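DUF1955 domain-containing protein (PDB 1WY6) is of unknown function, but its stacked helices make it an archaeal helical repeat protein that may serve as a scaffold for binding partners. Local coordinates at residues 71-75 against 103-107. Residues are numbered along the deposited sequence; the frame is centred on the assembly and turned at random.
Sequences LDKCQ and IQGKR
Extended beyond CG (chi2 173°), Gln-104 carries its terminal amide to the backbone of Asp-72 and Cys-74, whereas a bend at chi2 (-67°) in Gln-75 swings that amide round to meet Lys-106. The amide of Gln-104 reaches two backbone carbonyls at once, its modelled OE1 lying 2.9 Å from Cys-74 O and 3.2 Å from Asp-72 O. The amide end thus rests against both carbonyl oxygens, although which way round it is turned remains uncertain. The amide of Gln-75 is probably also turned over, its modelled NE2 standing 3.2 Å from Lys-106 NZ. The side chains of Gln-75 and Lys-106 cross at about a right angle, and Lys-106 CE lies 3.6 Å from Gln-75 O, laying the end of the lysine against backbone as well as side chain. Were Lys-106 cut back to an alanine, the amide of Gln-75 would probably lose the lysine end that lies across it and be freer to turn. On the first loop, the short 3-10 turn 71-73 is closed by Cys-74 N donating to Leu-71 O at 2.8 Å, and the disulfide from Cys-74 to Cys-47 ties this turn to helix 44-52. The second loop is a tight connection: Gly-105 takes positive phi (70°) in a Schellman motif after helix 92-103, and Lys-106, centre of an inverse gamma turn, is the N-cap of helix 107-117. The contact is thus a small polar surface contact between two interhelical loops, one between helices 55-65 and 78-86, the other between helices 92-103 and 107-117, within the succession of helices and short loops of an alpha-helical repeat protein.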
ATOM      1  N   LEU A  71       8.024   5.759   4.939  1.00 14.28           N
ATOM      2  CA  LEU A  71       7.452   5.123   3.759  1.00 17.49           C
ATOM      3  C   LEU A  71       7.395   6.055   2.556  1.00 18.66           C
ATOM      4  O   LEU A  71       7.458   5.601   1.412  1.00 20.14           O
ATOM      5  CB  LEU A  71       6.049   4.601   4.067  1.00 16.80           C
ATOM      6  CG  LEU A  71       5.928   3.263   4.805  1.00 21.52           C
ATOM      7  CD1 LEU A  71       4.483   3.015   5.168  1.00 24.50           C
ATOM      8  CD2 LEU A  71       6.437   2.137   3.934  1.00 22.87           C
ATOM      9  N   ASP A  72       7.290   7.354   2.817  1.00 18.93           N
ATOM     10  CA  ASP A  72       7.217   8.341   1.747  1.00 22.09           C
ATOM     11  C   ASP A  72       8.483   8.339   0.896  1.00 20.97           C
ATOM     12  O   ASP A  72       8.501   8.889  -0.203  1.00 23.14           O
ATOM     13  CB  ASP A  72       6.966   9.743   2.322  1.00 24.61           C
ATOM     14  CG  ASP A  72       8.132  10.262   3.149  1.00 28.98           C
ATOM     15  OD1 ASP A  72       8.492   9.628   4.165  1.00 38.78           O
ATOM     16  OD2 ASP A  72       8.695  11.314   2.781  1.00 42.16           O
ATOM     17  N   LYS A  73       9.547   7.727   1.401  1.00 20.35           N
ATOM     18  CA  LYS A  73      10.786   7.662   0.646  1.00 18.93           C
ATOM     19  C   LYS A  73      10.770   6.492  -0.336  1.00 17.81           C
ATOM     20  O   LYS A  73      11.599   6.418  -1.245  1.00 16.54           O
ATOM     21  CB  LYS A  73      11.979   7.564   1.597  1.00 19.92           C
ATOM     22  CG  LYS A  73      12.270   8.890   2.278  1.00 24.12           C
ATOM     23  CD  LYS A  73      13.535   8.865   3.101  1.00 32.25           C
ATOM     24  CE  LYS A  73      13.732  10.220   3.756  1.00 35.47           C
ATOM     25  NZ  LYS A  73      12.481  10.633   4.456  1.00 36.41           N
ATOM     26  N   CYS A  74       9.801   5.596  -0.160  1.00 14.88           N
ATOM     27  CA  CYS A  74       9.652   4.437  -1.032  1.00 15.38           C
ATOM     28  C   CYS A  74       8.965   4.836  -2.335  1.00 14.25           C
ATOM     29  O   CYS A  74       7.996   5.598  -2.327  1.00 19.22           O
ATOM     30  CB  CYS A  74       8.835   3.342  -0.337  1.00 12.60           C
ATOM     31  SG  CYS A  74       9.620   2.596   1.132  1.00 16.82           S
ATOM     32  N   GLN A  75       9.472   4.311  -3.449  1.00 15.21           N
ATOM     33  CA  GLN A  75       8.933   4.606  -4.775  1.00 16.50           C
ATOM     34  C   GLN A  75       8.033   3.480  -5.290  1.00 16.56           C
ATOM     35  O   GLN A  75       7.376   3.621  -6.326  1.00 15.34           O
ATOM     36  CB  GLN A  75      10.085   4.818  -5.766  1.00 17.77           C
ATOM     37  CG  GLN A  75      11.132   5.807  -5.285  1.00 22.19           C
ATOM     38  CD  GLN A  75      10.606   7.223  -5.200  1.00 27.85           C
ATOM     39  OE1 GLN A  75      11.107   8.035  -4.421  1.00 42.08           O
ATOM     40  NE2 GLN A  75       9.601   7.535  -6.008  1.00 26.20           N
ATOM     41  N   ILE A 103       0.729  12.289  -3.677  1.00  8.99           N
ATOM     42  CA  ILE A 103       1.692  13.332  -3.351  1.00  8.99           C
ATOM     43  C   ILE A 103       2.987  13.209  -4.145  1.00  8.99           C
ATOM     44  O   ILE A 103       3.702  14.194  -4.346  1.00 26.83           O
ATOM     45  CB  ILE A 103       2.004  13.296  -1.839  1.00  8.99           C
ATOM     46  CG1 ILE A 103       0.735  13.611  -1.053  1.00  8.99           C
ATOM     47  CG2 ILE A 103       3.090  14.285  -1.492  1.00  8.99           C
ATOM     48  CD1 ILE A 103       0.924  13.523   0.470  1.00  8.99           C
ATOM     49  N   GLN A 104       3.293  11.993  -4.581  1.00 23.46           N
ATOM     50  CA  GLN A 104       4.487  11.749  -5.373  1.00 21.66           C
ATOM     51  C   GLN A 104       4.141  12.017  -6.834  1.00 22.53           C
ATOM     52  O   GLN A 104       5.014  12.055  -7.697  1.00 18.96           O
ATOM     53  CB  GLN A 104       4.952  10.304  -5.202  1.00 22.49           C
ATOM     54  CG  GLN A 104       5.665  10.027  -3.888  1.00 19.32           C
ATOM     55  CD  GLN A 104       5.966   8.552  -3.688  1.00 23.57           C
ATOM     56  OE1 GLN A 104       6.713   8.175  -2.787  1.00 24.57           O
ATOM     57  NE2 GLN A 104       5.372   7.708  -4.524  1.00 27.26           N
ATOM     58  N   GLY A 105       2.851  12.210  -7.091  1.00 21.49           N
ATOM     59  CA  GLY A 105       2.389  12.467  -8.440  1.00 20.43           C
ATOM     60  C   GLY A 105       2.499  11.237  -9.320  1.00 20.90           C
ATOM     61  O   GLY A 105       2.653  11.355 -10.540  1.00 16.39           O
ATOM     62  N   LYS A 106       2.417  10.056  -8.709  1.00 19.15           N
ATOM     63  CA  LYS A 106       2.508   8.808  -9.460  1.00 19.82           C
ATOM     64  C   LYS A 106       1.150   8.389 -10.005  1.00 18.88           C
ATOM     65  O   LYS A 106       0.584   7.363  -9.618  1.00 17.08           O
ATOM     66  CB  LYS A 106       3.104   7.702  -8.585  1.00 19.94           C
ATOM     67  CG  LYS A 106       4.583   7.904  -8.299  1.00 20.58           C
ATOM     68  CD  LYS A 106       5.164   6.785  -7.455  1.00 18.83           C
ATOM     69  CE  LYS A 106       6.640   7.052  -7.152  1.00 18.71           C
ATOM     70  NZ  LYS A 106       7.493   7.010  -8.364  1.00 20.33           N
ATOM     71  N   ARG A 107       0.647   9.217 -10.909  1.00 19.46           N
ATOM     72  CA  ARG A 107      -0.637   9.021 -11.565  1.00 20.86           C
ATOM     73  C   ARG A 107      -0.644   7.702 -12.314  1.00 19.84           C
ATOM     74  O   ARG A 107      -1.665   7.018 -12.384  1.00 19.37           O
ATOM     75  CB  ARG A 107      -0.881  10.177 -12.537  1.00 20.03           C
ATOM     76  CG  ARG A 107      -2.096  10.026 -13.447  1.00 26.91           C
ATOM     77  CD  ARG A 107      -2.215  11.255 -14.344  1.00 31.12           C
ATOM     78  NE  ARG A 107      -3.337  11.197 -15.278  1.00 33.21           N
ATOM     79  CZ  ARG A 107      -4.610  11.103 -14.913  1.00 41.05           C
ATOM     80  NH1 ARG A 107      -4.926  11.047 -13.625  1.00 49.47           N
ATOM     81  NH2 ARG A 107      -5.566  11.085 -15.832  1.00 39.19           N
TER